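Predicted protease of the collagenase family (Methanopyrus kandleri, PDB 5D88) binds zinc and probably acts as a peptidase of the U32 family, with a fold built on a closed parallel TIM barrel. Local coordinates at residues H141-D146 against W152-L157; D68-A73 against L78-L83; E173-I178 against E239-E244; D97-L102 against V126-T131; V45-E50 against T55-Y60. All blocks are in the same frame, centred on the assembly; numbering follows the deposited sequence. Where two conformers were deposited one is given.

Followed from the N terminus, the five contacts come in series: none nests inside or crosses another. Interaction 5 closes a short loop after strand 43-47, and interaction 2 then folds helix 63-75 onto strand 79-83; the two meet where Val46 and Leu83 are paired between adjacent strands. Interaction 4 joins helix 98-113 to helix 123-132. Interaction 1 ties the loop after strand 136-139 to the helix that follows it, packing Phe154 and Leu157 on the 126-131 segment of interaction 4, while its His141 shares an acetate with the 55-60 loop of interaction 5. Interaction 3 closes the longest loop, bringing helix 172-181 to the approach of the last barrel strand.

Interaction 1. Residues H141-D146 against W152-L157; sequences HTAAVD and WHFERL. With ACT (acetate ion), chain C.
Phe154 reaches from its helix to Ala143 and Val145 in the loop that follows strand 136-139. Its CB sets out toward that loop, and beyond CG the two sides of the ring find different partners. CD1 packs on Val126 of helix 123-132. On the other side Phe154 CD2 lies 3.7 Å from Val145 CG2, and the same methyl is 3.8 Å from Phe154 CE2. At the far end, Phe154 CZ meets the methyl of Ala143, CZ to CB 3.9 Å. Both aliphatic partners approach the ring obliquely. The first torsion of Val145 (chi1 176°) puts CG1 opposite the backbone N and keeps CG2 beside that N, the branch that reaches the ring. Nothing polar crosses this buried contact. At the start of the loop, His141 NE2 donates a hydrogen bond of 2.8 Å to O of an acetate ion, probably from the crystallisation liquor, that sits near the plane of the imidazole. Ala143 also packs on Phe202 of the second subunit. Behind the contact, Ile162 of strand 161-163 touches both Val145 and Phe154, so the phenyl ring is wedged between the barrel strand, helix 123-132 and the loop leading into its own helix 148-157.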
# COMPACT_ATOMS: atom_id res chain seq x y z
N HIS A 141 12.42 2.95 1.32
CA HIS A 141 11.47 3.76 2.07
C HIS A 141 10.03 3.56 1.59
O HIS A 141 9.11 3.85 2.34
CB HIS A 141 11.87 5.23 1.99
CG HIS A 141 11.54 5.88 0.69
ND1 HIS A 141 12.31 5.70 -0.44
CD2 HIS A 141 10.51 6.67 0.33
CE1 HIS A 141 11.75 6.33 -1.45
NE2 HIS A 141 10.67 6.95 -1.01
N THR A 142 9.81 3.07 0.36
CA THR A 142 8.43 2.86 -0.07
C THR A 142 7.74 1.70 0.64
O THR A 142 6.52 1.55 0.51
CB THR A 142 8.36 2.63 -1.57
OG1 THR A 142 9.12 1.45 -1.88
CG2 THR A 142 8.91 3.85 -2.34
N ALA A 143 8.49 0.88 1.38
CA ALA A 143 7.87 -0.13 2.22
C ALA A 143 7.31 0.44 3.53
O ALA A 143 6.65 -0.29 4.28
CB ALA A 143 8.88 -1.23 2.54
N ALA A 144 7.60 1.71 3.83
CA ALA A 144 7.01 2.42 4.97
C ALA A 144 7.34 1.78 6.32
O ALA A 144 6.49 1.69 7.20
CB ALA A 144 5.50 2.55 4.80
N VAL A 145 8.59 1.37 6.50
CA VAL A 145 9.03 0.80 7.77
C VAL A 145 9.15 1.93 8.79
O VAL A 145 10.06 2.77 8.70
CB VAL A 145 10.35 0.04 7.63
CG1 VAL A 145 10.81 -0.44 9.00
CG2 VAL A 145 10.19 -1.15 6.69
N ASP A 146 8.26 1.95 9.77
CA ASP A 146 8.25 3.06 10.71
C ASP A 146 8.19 2.60 12.15
O ASP A 146 8.01 3.43 13.06
CB ASP A 146 7.09 4.01 10.41
CG ASP A 146 5.73 3.32 10.40
OD1 ASP A 146 5.67 2.09 10.59
OD2 ASP A 146 4.72 4.03 10.18
N TRP A 152 11.89 -5.44 12.35
CA TRP A 152 12.32 -6.77 12.76
C TRP A 152 11.86 -7.83 11.76
O TRP A 152 12.61 -8.77 11.44
CB TRP A 152 11.79 -7.06 14.17
CG TRP A 152 12.28 -8.37 14.71
CD1 TRP A 152 13.45 -8.60 15.38
CD2 TRP A 152 11.62 -9.64 14.61
NE1 TRP A 152 13.55 -9.92 15.71
CE2 TRP A 152 12.45 -10.58 15.24
CE3 TRP A 152 10.42 -10.06 14.05
CZ2 TRP A 152 12.10 -11.93 15.34
CZ3 TRP A 152 10.09 -11.40 14.14
CH2 TRP A 152 10.92 -12.31 14.78
N HIS A 153 10.64 -7.71 11.23
CA HIS A 153 10.19 -8.68 10.25
C HIS A 153 10.98 -8.58 8.96
O HIS A 153 11.31 -9.61 8.36
CB HIS A 153 8.69 -8.52 10.03
CG HIS A 153 7.88 -9.07 11.17
ND1 HIS A 153 7.57 -10.41 11.28
CD2 HIS A 153 7.35 -8.48 12.27
CE1 HIS A 153 6.87 -10.62 12.38
NE2 HIS A 153 6.72 -9.46 13.00
N PHE A 154 11.31 -7.36 8.51
CA PHE A 154 12.11 -7.26 7.29
C PHE A 154 13.52 -7.81 7.50
O PHE A 154 14.09 -8.44 6.61
CB PHE A 154 12.15 -5.82 6.78
CG PHE A 154 11.03 -5.48 5.85
CD1 PHE A 154 11.05 -5.87 4.52
CD2 PHE A 154 9.93 -4.78 6.30
CE1 PHE A 154 10.02 -5.54 3.66
CE2 PHE A 154 8.90 -4.46 5.45
CZ PHE A 154 8.94 -4.84 4.14
N GLU A 155 14.09 -7.61 8.69
CA GLU A 155 15.38 -8.21 9.00
C GLU A 155 15.30 -9.73 8.94
O GLU A 155 16.16 -10.40 8.35
CB GLU A 155 15.84 -7.76 10.39
CG GLU A 155 17.15 -8.41 10.83
CD GLU A 155 17.63 -7.93 12.20
OE1 GLU A 155 16.92 -8.14 13.20
OE2 GLU A 155 18.72 -7.31 12.26
N ARG A 156 14.24 -10.30 9.54
CA ARG A 156 14.07 -11.74 9.56
C ARG A 156 13.94 -12.31 8.16
O ARG A 156 14.44 -13.41 7.88
CB ARG A 156 12.86 -12.10 10.42
CG ARG A 156 12.72 -13.60 10.67
CD ARG A 156 11.52 -13.96 11.57
NE ARG A 156 10.30 -13.26 11.18
CZ ARG A 156 9.52 -13.62 10.17
NH1 ARG A 156 9.81 -14.68 9.42
NH2 ARG A 156 8.43 -12.91 9.90
N LEU A 157 13.32 -11.55 7.25
CA LEU A 157 13.20 -11.99 5.87
C LEU A 157 14.51 -11.90 5.10
O LEU A 157 14.62 -12.52 4.04
CB LEU A 157 12.14 -11.18 5.13
CG LEU A 157 10.69 -11.39 5.55
CD1 LEU A 157 9.87 -10.31 4.86
CD2 LEU A 157 10.16 -12.78 5.20
C ACT C . 9.03 9.17 -3.24
O ACT C . 9.18 9.07 -2.00
OXT ACT C . 8.33 8.29 -3.79
CH3 ACT C . 9.63 10.31 -4.02

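Interaction 2. Residues D68-A73 against L78-L83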
# COMPACT_ATOMS: atom_id res chain seq x y z
N ASP A 68 24.22 2.02 -19.63
CA ASP A 68 25.23 3.06 -19.78
C ASP A 68 25.58 3.70 -18.43
O ASP A 68 26.76 3.91 -18.12
CB ASP A 68 24.71 4.11 -20.76
CG ASP A 68 25.75 5.13 -21.13
OD1 ASP A 68 26.93 4.75 -21.32
OD2 ASP A 68 25.38 6.31 -21.24
N ILE A 69 24.57 4.01 -17.62
CA ILE A 69 24.81 4.60 -16.30
C ILE A 69 25.68 3.69 -15.46
O ILE A 69 26.61 4.15 -14.77
CB ILE A 69 23.47 4.88 -15.59
CG1 ILE A 69 22.74 6.05 -16.26
CG2 ILE A 69 23.69 5.16 -14.09
CD1 ILE A 69 21.25 6.07 -15.91
N VAL A 70 25.36 2.40 -15.45
CA VAL A 70 26.06 1.47 -14.57
C VAL A 70 27.52 1.32 -15.00
O VAL A 70 28.43 1.30 -14.16
CB VAL A 70 25.33 0.12 -14.52
CG1 VAL A 70 26.12 -0.89 -13.72
CG2 VAL A 70 23.94 0.30 -13.88
N ASP A 71 27.76 1.22 -16.31
CA ASP A 71 29.14 1.12 -16.80
C ASP A 71 29.98 2.31 -16.35
O ASP A 71 31.08 2.14 -15.80
CB ASP A 71 29.16 1.05 -18.32
CG ASP A 71 28.61 -0.24 -18.85
OD1 ASP A 71 28.48 -1.20 -18.05
OD2 ASP A 71 28.31 -0.30 -20.06
N VAL A 72 29.50 3.52 -16.62
CA VAL A 72 30.29 4.71 -16.31
C VAL A 72 30.46 4.85 -14.80
O VAL A 72 31.53 5.24 -14.33
CB VAL A 72 29.63 5.95 -16.94
CG1 VAL A 72 30.37 7.22 -16.54
CG2 VAL A 72 29.62 5.82 -18.44
N ALA A 73 29.42 4.54 -14.02
CA ALA A 73 29.54 4.64 -12.57
C ALA A 73 30.63 3.71 -12.03
O ALA A 73 31.39 4.09 -11.13
CB ALA A 73 28.19 4.33 -11.92
N LEU A 78 32.22 4.02 -8.30
CA LEU A 78 31.01 4.07 -7.50
C LEU A 78 30.40 2.68 -7.37
O LEU A 78 30.34 1.93 -8.34
CB LEU A 78 30.01 5.03 -8.14
CG LEU A 78 30.40 6.51 -8.09
CD1 LEU A 78 29.63 7.33 -9.12
CD2 LEU A 78 30.15 7.06 -6.70
N SER A 79 29.95 2.35 -6.16
CA SER A 79 29.06 1.21 -6.01
C SER A 79 27.71 1.53 -6.65
O SER A 79 27.35 2.70 -6.83
CB SER A 79 28.87 0.85 -4.53
OG SER A 79 30.12 0.51 -3.95
N VAL A 80 26.98 0.48 -7.01
CA VAL A 80 25.74 0.62 -7.77
C VAL A 80 24.65 -0.25 -7.15
O VAL A 80 24.82 -1.46 -7.00
CB VAL A 80 25.92 0.23 -9.25
CG1 VAL A 80 24.60 0.30 -9.99
CG2 VAL A 80 26.97 1.14 -9.90
N GLN A 81 23.51 0.36 -6.85
CA GLN A 81 22.34 -0.39 -6.46
C GLN A 81 21.20 -0.12 -7.44
O GLN A 81 21.00 1.01 -7.90
CB GLN A 81 21.91 -0.06 -5.04
CG GLN A 81 22.92 -0.51 -4.01
CD GLN A 81 22.60 -0.10 -2.58
OE1 GLN A 81 21.76 0.76 -2.33
NE2 GLN A 81 23.29 -0.71 -1.63
N ALA A 82 20.51 -1.19 -7.80
CA ALA A 82 19.31 -1.11 -8.61
C ALA A 82 18.13 -0.78 -7.72
O ALA A 82 17.92 -1.42 -6.69
CB ALA A 82 19.06 -2.45 -9.31
N LEU A 83 17.33 0.20 -8.14
CA LEU A 83 16.08 0.54 -7.48
C LEU A 83 14.95 -0.19 -8.20
O LEU A 83 14.63 0.12 -9.35
CB LEU A 83 15.85 2.05 -7.47
CG LEU A 83 14.59 2.58 -6.80
CD1 LEU A 83 14.60 2.29 -5.28
CD2 LEU A 83 14.47 4.06 -7.04
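Leu78 is tied to Ala73 by a backbone hydrogen bond, from Leu78 N to Ala73 O at 3.0 Å, with an N-H...O angle of 154°. The donor is tilted 29° from the carbonyl plane. This bond spans five residues, pinning the turn where the chain leaves the helix and enters the strand. Leu78 CB begins toward the helix and lies 3.4 Å from Ala73 O, so the acceptor is bordered by carbon as well as by its N-H partner. The CB atoms of Leu78 and Ala73 are 4.3 Å apart, and the rest of the leucine packs on Leu34 and Ile44. Ser79 turns its side chain away from the helix, while its backbone bonds to Asp42 and Ile44. The next residue, Val80, faces the helix again and makes two of the apolar contacts with it. With chi1 at 176° its two methyls diverge, CG1 opposite the backbone N and CG2 beside it, and each finds a different helix residue. Val80 CG1 lies 3.9 Å from Val70 CG2, the two valines meeting at a slant, whereas Val80 CG2 is 4.0 Å from Ala73 CB. The small methyl of Ala73 is consistent with the close approach of helix and strand here. Gln81 returns to the other side of the strand, where its OE1 is hydrogen-bonded to Arg187. Helix 63-75 thus lies against strand 79-83 and the adjacent strand 43-47, whose Ile44 also touches Ile69 and Ala73, completing one beta-alpha-beta unit of the barrel.

Interaction 3. Residues E173-I178 against E239-E244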
# COMPACT_ATOMS: atom_id res chain seq x y z
N GLU A 173 14.08 9.30 19.08
CA GLU A 173 13.44 8.29 19.91
C GLU A 173 13.00 7.09 19.08
O GLU A 173 13.23 5.93 19.46
CB GLU A 173 12.24 8.91 20.61
CG GLU A 173 11.55 8.05 21.65
CD GLU A 173 10.21 8.66 22.09
OE1 GLU A 173 9.19 8.40 21.42
OE2 GLU A 173 10.20 9.42 23.09
N GLU A 174 12.36 7.35 17.94
CA GLU A 174 11.82 6.25 17.16
C GLU A 174 12.91 5.52 16.39
O GLU A 174 12.87 4.29 16.27
CB GLU A 174 10.71 6.77 16.24
CG GLU A 174 9.49 7.20 17.05
CD GLU A 174 8.31 7.71 16.22
OE1 GLU A 174 8.22 7.42 15.01
OE2 GLU A 174 7.45 8.41 16.81
N VAL A 175 13.92 6.24 15.90
CA VAL A 175 15.03 5.53 15.27
C VAL A 175 15.76 4.69 16.30
O VAL A 175 16.17 3.56 16.02
CB VAL A 175 15.97 6.53 14.57
CG1 VAL A 175 17.26 5.83 14.12
CG2 VAL A 175 15.25 7.14 13.37
N SER A 176 15.89 5.20 17.53
CA SER A 176 16.56 4.45 18.59
C SER A 176 15.81 3.18 18.93
O SER A 176 16.42 2.14 19.20
CB SER A 176 16.70 5.30 19.85
OG SER A 176 17.87 6.05 19.77
N ALA A 177 14.48 3.26 18.98
CA ALA A 177 13.67 2.08 19.24
C ALA A 177 13.90 1.01 18.18
O ALA A 177 13.94 -0.18 18.48
CB ALA A 177 12.19 2.45 19.32
N ILE A 178 14.05 1.43 16.92
CA ILE A 178 14.34 0.47 15.85
C ILE A 178 15.72 -0.14 16.05
O ILE A 178 15.89 -1.36 15.95
CB ILE A 178 14.20 1.13 14.47
CG1 ILE A 178 12.71 1.40 14.16
CG2 ILE A 178 14.78 0.24 13.38
CD1 ILE A 178 12.43 2.36 12.99
N GLU A 239 21.45 13.23 10.21
CA GLU A 239 22.25 12.17 9.60
C GLU A 239 22.96 11.33 10.64
O GLU A 239 23.23 10.15 10.39
CB GLU A 239 23.29 12.75 8.64
CG GLU A 239 22.70 13.37 7.41
CD GLU A 239 23.77 13.70 6.39
OE1 GLU A 239 24.96 13.43 6.65
OE2 GLU A 239 23.40 14.22 5.31
N GLU A 240 23.27 11.91 11.79
CA GLU A 240 23.97 11.18 12.84
C GLU A 240 23.17 9.99 13.34
O GLU A 240 23.74 9.11 14.01
CB GLU A 240 24.32 12.13 14.00
CG GLU A 240 23.14 12.62 14.86
CD GLU A 240 22.41 13.84 14.28
OE1 GLU A 240 22.63 14.20 13.10
OE2 GLU A 240 21.61 14.44 15.02
N LEU A 241 21.86 9.92 13.04
CA LEU A 241 21.06 8.78 13.47
C LEU A 241 21.20 7.59 12.54
O LEU A 241 20.71 6.51 12.87
CB LEU A 241 19.57 9.16 13.52
CG LEU A 241 19.16 10.41 14.32
CD1 LEU A 241 17.64 10.67 14.25
CD2 LEU A 241 19.60 10.22 15.74
N PHE A 242 21.83 7.76 11.39
CA PHE A 242 21.76 6.75 10.35
C PHE A 242 23.14 6.32 9.91
O PHE A 242 24.13 7.03 10.07
CB PHE A 242 20.97 7.29 9.16
CG PHE A 242 19.54 7.60 9.49
CD1 PHE A 242 18.59 6.59 9.49
CD2 PHE A 242 19.15 8.89 9.83
CE1 PHE A 242 17.27 6.88 9.79
CE2 PHE A 242 17.85 9.18 10.14
CZ PHE A 242 16.90 8.17 10.12
N ASP A 243 23.21 5.11 9.38
CA ASP A 243 24.43 4.57 8.83
C ASP A 243 24.65 4.97 7.38
O ASP A 243 25.80 5.01 6.93
CB ASP A 243 24.40 3.04 8.91
CG ASP A 243 24.16 2.55 10.32
OD1 ASP A 243 25.03 2.77 11.18
OD2 ASP A 243 23.10 1.95 10.56
N GLU A 244 23.56 5.28 6.66
CA GLU A 244 23.59 5.57 5.24
C GLU A 244 22.60 6.68 4.95
O GLU A 244 21.52 6.70 5.54
CB GLU A 244 23.19 4.36 4.39
CG GLU A 244 24.10 3.18 4.60
CD GLU A 244 23.74 1.96 3.77
OE1 GLU A 244 22.86 2.03 2.87
OE2 GLU A 244 24.36 0.90 4.03
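The phenyl ring of Phe242 receives Val175 obliquely at its far end, where Val175 CG2 is 3.8 Å from CZ and 4.1 Å from CE1; the ring also touches Thr188 and Val164. The two side chains cross at about a right angle. The first torsion of Phe242, chi1 -64°, sets CG beside the backbone N and opposite the carbonyl carbon, carrying the ring end nearer the helix although its CB does not start that way. The second methyl of the valine serves the preceding residue: Val175 CG1 lies 3.7 Å from Leu241 O and 4.1 Å from Leu241 CB. One branched residue therefore fills the angle between a carbonyl and an aromatic ring. An alanine at this position would take away both methyls, which would probably open a gap beside CZ of the Phe242 ring and uncover the carbonyl and CB of Leu241. Polar bonds hold the same loop: Arg179 NH2 is hydrogen-bonded to Leu241 O, and its NH1 forms a salt bridge with Asp243 OD2, which also accepts from Leu186 N. A short 3-10 turn, closed by Phe242 N to Glu239 O at 2.9 Å, shapes the loop. In this TIM barrel the contact docks helix 172-181 on the chain entering the last strand, 244-247, with Leu186 of the adjacent strand 185-190 packing under Val175.

Interaction 4. Residues D97-L102 against V126-T131; sequences DGYPSL and VEVLAT
Val128 meets Leu102 and Tyr99 where two neighbouring outer helices of the TIM barrel, 98-113 and 123-132, lie side by side. A single methyl, CG2 of Val128, is shared by both partners. Leu102 CD2 comes tip to tip to Val128 CG2 at 4.0 Å, and Tyr99 CE1 lies 4.2 Å from the same Val128 CG2, with the methyl at the ring edge, near its plane. The contact is thus light and wholly apolar, with no hydrogen bond passing between the segments. The extended first torsion of Leu102 (chi1 175°) sends CG to the side opposite the backbone N, which lets the leucine span the space between the helices. Arg103, next to Leu102 in sequence, and Leu106, one turn beyond Leu102, also touch Val128. Tyr124 touches both Tyr99 and Leu102, and Leu125 adds to the covering of the leucine. The polar end of the tyrosine is held within its own helix, where Tyr99 OH is hydrogen-bonded to Arg103 NH1. On the inner side of helix 123-132, Leu129 packs on Val118 and Val120 of strand 117-120, while Val128 points to the neighbouring helix. Side-chain hydroxyls also bond back to the turns around the contact. Ser101 OG donates to Asp97 O at 3.0 Å from above the carbonyl plane, sharing that oxygen with Ser101 N. One turn past Glu127, Thr131 OG1 donates to Glu127 O at 2.9 Å, while Thr131 N reaches the same oxygen from the opposite face of its plane.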
# COMPACT_ATOMS: atom_id res chain seq x y z
N ASP A 97 4.45 -19.20 -13.50
CA ASP A 97 5.49 -18.44 -14.18
C ASP A 97 6.13 -17.39 -13.28
O ASP A 97 7.22 -16.91 -13.61
CB ASP A 97 4.94 -17.70 -15.39
CG ASP A 97 4.46 -18.63 -16.47
OD1 ASP A 97 4.81 -19.83 -16.42
OD2 ASP A 97 3.73 -18.16 -17.37
N GLY A 98 5.48 -17.00 -12.19
CA GLY A 98 5.97 -15.87 -11.43
C GLY A 98 7.36 -16.08 -10.87
O GLY A 98 8.20 -15.17 -10.93
N TYR A 99 7.63 -17.26 -10.31
CA TYR A 99 8.96 -17.47 -9.71
C TYR A 99 10.05 -17.48 -10.77
O TYR A 99 11.05 -16.77 -10.59
CB TYR A 99 8.97 -18.73 -8.85
CG TYR A 99 10.26 -18.90 -8.08
CD1 TYR A 99 10.50 -18.19 -6.92
CD2 TYR A 99 11.26 -19.76 -8.53
CE1 TYR A 99 11.69 -18.33 -6.22
CE2 TYR A 99 12.45 -19.90 -7.83
CZ TYR A 99 12.66 -19.18 -6.67
OH TYR A 99 13.84 -19.30 -5.95
N PRO A 100 9.93 -18.22 -11.87
CA PRO A 100 10.98 -18.11 -12.90
C PRO A 100 11.16 -16.70 -13.44
O PRO A 100 12.30 -16.29 -13.71
CB PRO A 100 10.50 -19.08 -13.99
CG PRO A 100 9.66 -20.06 -13.28
CD PRO A 100 8.99 -19.31 -12.15
N SER A 101 10.07 -15.94 -13.62
CA SER A 101 10.19 -14.55 -14.08
C SER A 101 11.00 -13.73 -13.10
O SER A 101 11.82 -12.90 -13.50
CB SER A 101 8.82 -13.90 -14.26
OG SER A 101 8.11 -14.53 -15.29
N LEU A 102 10.73 -13.91 -11.81
CA LEU A 102 11.46 -13.17 -10.78
C LEU A 102 12.93 -13.53 -10.80
O LEU A 102 13.80 -12.65 -10.75
CB LEU A 102 10.84 -13.46 -9.41
CG LEU A 102 11.56 -12.85 -8.22
CD1 LEU A 102 11.66 -11.32 -8.37
CD2 LEU A 102 10.84 -13.23 -6.95
N VAL A 126 12.53 -9.49 -0.93
CA VAL A 126 13.56 -9.49 0.11
C VAL A 126 13.99 -10.92 0.39
O VAL A 126 15.18 -11.24 0.46
CB VAL A 126 13.03 -8.81 1.40
CG1 VAL A 126 14.03 -8.97 2.55
CG2 VAL A 126 12.75 -7.32 1.15
N GLU A 127 13.01 -11.79 0.59
CA GLU A 127 13.30 -13.17 0.96
C GLU A 127 14.05 -13.91 -0.14
O GLU A 127 15.04 -14.61 0.12
CB GLU A 127 11.98 -13.86 1.32
CG GLU A 127 12.10 -15.15 2.07
CD GLU A 127 10.74 -15.63 2.54
OE1 GLU A 127 9.77 -15.58 1.74
OE2 GLU A 127 10.63 -16.02 3.71
N VAL A 128 13.59 -13.77 -1.38
CA VAL A 128 14.25 -14.48 -2.48
C VAL A 128 15.66 -13.95 -2.69
O VAL A 128 16.60 -14.73 -2.89
CB VAL A 128 13.41 -14.37 -3.78
CG1 VAL A 128 14.15 -15.00 -4.94
CG2 VAL A 128 12.04 -15.05 -3.62
N LEU A 129 15.83 -12.62 -2.67
CA LEU A 129 17.16 -12.03 -2.85
C LEU A 129 18.12 -12.50 -1.77
O LEU A 129 19.26 -12.88 -2.07
CB LEU A 129 17.08 -10.50 -2.82
CG LEU A 129 16.82 -9.86 -4.15
CD1 LEU A 129 16.36 -8.42 -3.92
CD2 LEU A 129 18.09 -9.92 -5.04
N ALA A 130 17.68 -12.47 -0.51
CA ALA A 130 18.57 -12.84 0.59
C ALA A 130 18.94 -14.32 0.55
O ALA A 130 20.06 -14.70 0.90
CB ALA A 130 17.92 -12.50 1.92
N THR A 131 17.99 -15.16 0.16
CA THR A 131 18.21 -16.60 0.15
C THR A 131 19.07 -17.05 -1.02
O THR A 131 19.96 -17.89 -0.85
CB THR A 131 16.87 -17.32 0.15
OG1 THR A 131 16.18 -17.00 1.36
CG2 THR A 131 17.06 -18.82 0.10

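Interaction 5. Residues V45-E50 against T55-Y60; sequences VVPVTE and TLLPRY. With ACT (acetate ion), chain C.
Thr49 meets Tyr60 through a first torsion (chi1 -52°) that keeps OG1 beside the backbone N and swings CG2 to the far side from it, so that both branches face the CB of the tyrosine, next to each other. Thr49 OG1 lies 3.4 Å from Tyr60 CB and Thr49 CG2 3.5 Å from the same atom, the side chains crossing at about a right angle. In Leu57, chi1 of -59° followed by an extended second torsion stretches CD1 to the proline, where it touches Pro47 CG at 3.7 Å. The hydroxyl of Thr49 is hydrogen-bonded to Pro61 O. Tyr60 in turn folds back over its own loop. Tyr60 OH donates to Thr55 O at 2.7 Å, in the carbonyl plane and on a lone pair, and accepts from Leu57 N at 2.9 Å, with an N-H...O angle of 148°. Leu57 CB sits on one face of the ring, 3.7 Å above its plane and toward the rim. A phenylalanine in place of Tyr60 would probably leave Thr55 O and Leu57 N without their shared mate and let the loop loosen. Between these two bonded residues along the chain, Leu56 N donates to OXT of an acetate at 2.9 Å; the ion, probably from the crystallisation liquor, is also held by His141, Ile193 and Arg204. The loop thus rises from strand 43-47, packs against helix 200-213, whose Phe207 touches Leu56 and Tyr60 while Thr211 packs on Thr49, and turns into helix 63-75, where Glu65 forms a salt bridge with Arg59.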
# COMPACT_ATOMS: atom_id res chain seq x y z
N VAL A 45 22.16 4.95 -6.91
CA VAL A 45 20.94 4.14 -6.95
C VAL A 45 20.27 4.46 -8.27
O VAL A 45 19.94 5.62 -8.53
CB VAL A 45 20.02 4.46 -5.76
CG1 VAL A 45 18.71 3.69 -5.86
CG2 VAL A 45 20.72 4.15 -4.48
N VAL A 46 20.07 3.45 -9.11
CA VAL A 46 19.58 3.64 -10.46
C VAL A 46 18.27 2.88 -10.63
O VAL A 46 18.21 1.67 -10.35
CB VAL A 46 20.62 3.22 -11.52
CG1 VAL A 46 21.01 1.78 -11.37
CG2 VAL A 46 20.11 3.47 -12.91
N PRO A 47 17.19 3.54 -11.04
CA PRO A 47 15.91 2.84 -11.24
C PRO A 47 16.01 1.86 -12.39
O PRO A 47 16.44 2.24 -13.49
CB PRO A 47 14.93 3.97 -11.59
CG PRO A 47 15.60 5.20 -11.21
CD PRO A 47 17.06 4.97 -11.34
N VAL A 48 15.57 0.63 -12.15
CA VAL A 48 15.48 -0.35 -13.23
C VAL A 48 14.01 -0.38 -13.64
O VAL A 48 13.25 -1.28 -13.27
CB VAL A 48 16.07 -1.72 -12.86
CG1 VAL A 48 17.60 -1.61 -12.82
CG2 VAL A 48 15.53 -2.24 -11.54
N THR A 49 13.65 0.63 -14.42
CA THR A 49 12.26 1.01 -14.64
C THR A 49 11.37 -0.15 -15.03
O THR A 49 10.28 -0.33 -14.47
CB THR A 49 12.26 2.08 -15.71
OG1 THR A 49 13.20 3.10 -15.31
CG2 THR A 49 10.88 2.66 -15.88
N GLU A 50 11.77 -0.90 -16.05
CA GLU A 50 10.88 -1.90 -16.62
C GLU A 50 10.62 -3.07 -15.68
O GLU A 50 9.75 -3.88 -15.98
CB GLU A 50 11.44 -2.39 -17.96
CG GLU A 50 12.66 -3.29 -17.87
CD GLU A 50 12.93 -4.07 -19.16
OE1 GLU A 50 12.16 -5.00 -19.50
OE2 GLU A 50 13.93 -3.78 -19.83
N THR A 55 9.05 4.46 -6.24
CA THR A 55 9.52 5.80 -5.94
C THR A 55 9.09 6.73 -7.07
O THR A 55 9.18 6.38 -8.25
CB THR A 55 11.04 5.80 -5.78
OG1 THR A 55 11.40 5.13 -4.56
CG2 THR A 55 11.61 7.19 -5.69
N LEU A 56 8.58 7.91 -6.69
CA LEU A 56 7.97 8.87 -7.61
C LEU A 56 9.04 9.84 -8.11
O LEU A 56 9.52 10.70 -7.35
CB LEU A 56 6.83 9.62 -6.93
CG LEU A 56 5.70 8.77 -6.34
CD1 LEU A 56 4.64 9.61 -5.67
CD2 LEU A 56 5.06 7.88 -7.41
N LEU A 57 9.36 9.74 -9.39
CA LEU A 57 10.47 10.47 -9.98
C LEU A 57 10.04 11.34 -11.14
O LEU A 57 8.99 11.11 -11.75
CB LEU A 57 11.55 9.50 -10.48
CG LEU A 57 12.10 8.61 -9.38
CD1 LEU A 57 13.09 7.63 -9.99
CD2 LEU A 57 12.74 9.44 -8.27
N PRO A 58 10.86 12.35 -11.49
CA PRO A 58 10.59 13.18 -12.69
C PRO A 58 10.78 12.45 -14.00
O PRO A 58 10.21 12.86 -15.02
CB PRO A 58 11.61 14.31 -12.57
CG PRO A 58 12.29 14.17 -11.30
CD PRO A 58 12.03 12.81 -10.74
N ARG A 59 11.63 11.43 -14.02
CA ARG A 59 11.90 10.68 -15.23
C ARG A 59 12.49 9.35 -14.81
O ARG A 59 13.09 9.23 -13.74
CB ARG A 59 12.86 11.40 -16.19
CG ARG A 59 14.36 11.29 -15.84
CD ARG A 59 15.27 11.69 -17.02
NE ARG A 59 14.93 10.99 -18.26
CZ ARG A 59 15.55 9.90 -18.75
NH1 ARG A 59 16.58 9.33 -18.13
NH2 ARG A 59 15.10 9.37 -19.88
N TYR A 60 12.29 8.35 -15.65
CA TYR A 60 12.73 6.98 -15.39
C TYR A 60 13.55 6.53 -16.58
O TYR A 60 13.10 6.68 -17.73
CB TYR A 60 11.55 6.04 -15.16
CG TYR A 60 10.73 6.36 -13.96
CD1 TYR A 60 9.77 7.39 -13.99
CD2 TYR A 60 10.89 5.65 -12.78
CE1 TYR A 60 9.00 7.69 -12.89
CE2 TYR A 60 10.12 5.95 -11.64
CZ TYR A 60 9.19 6.98 -11.71
OH TYR A 60 8.41 7.29 -10.62
C ACT C . 9.03 9.17 -3.24
O ACT C . 9.18 9.07 -2.00
OXT ACT C . 8.33 8.29 -3.79
CH3 ACT C . 9.63 10.31 -4.02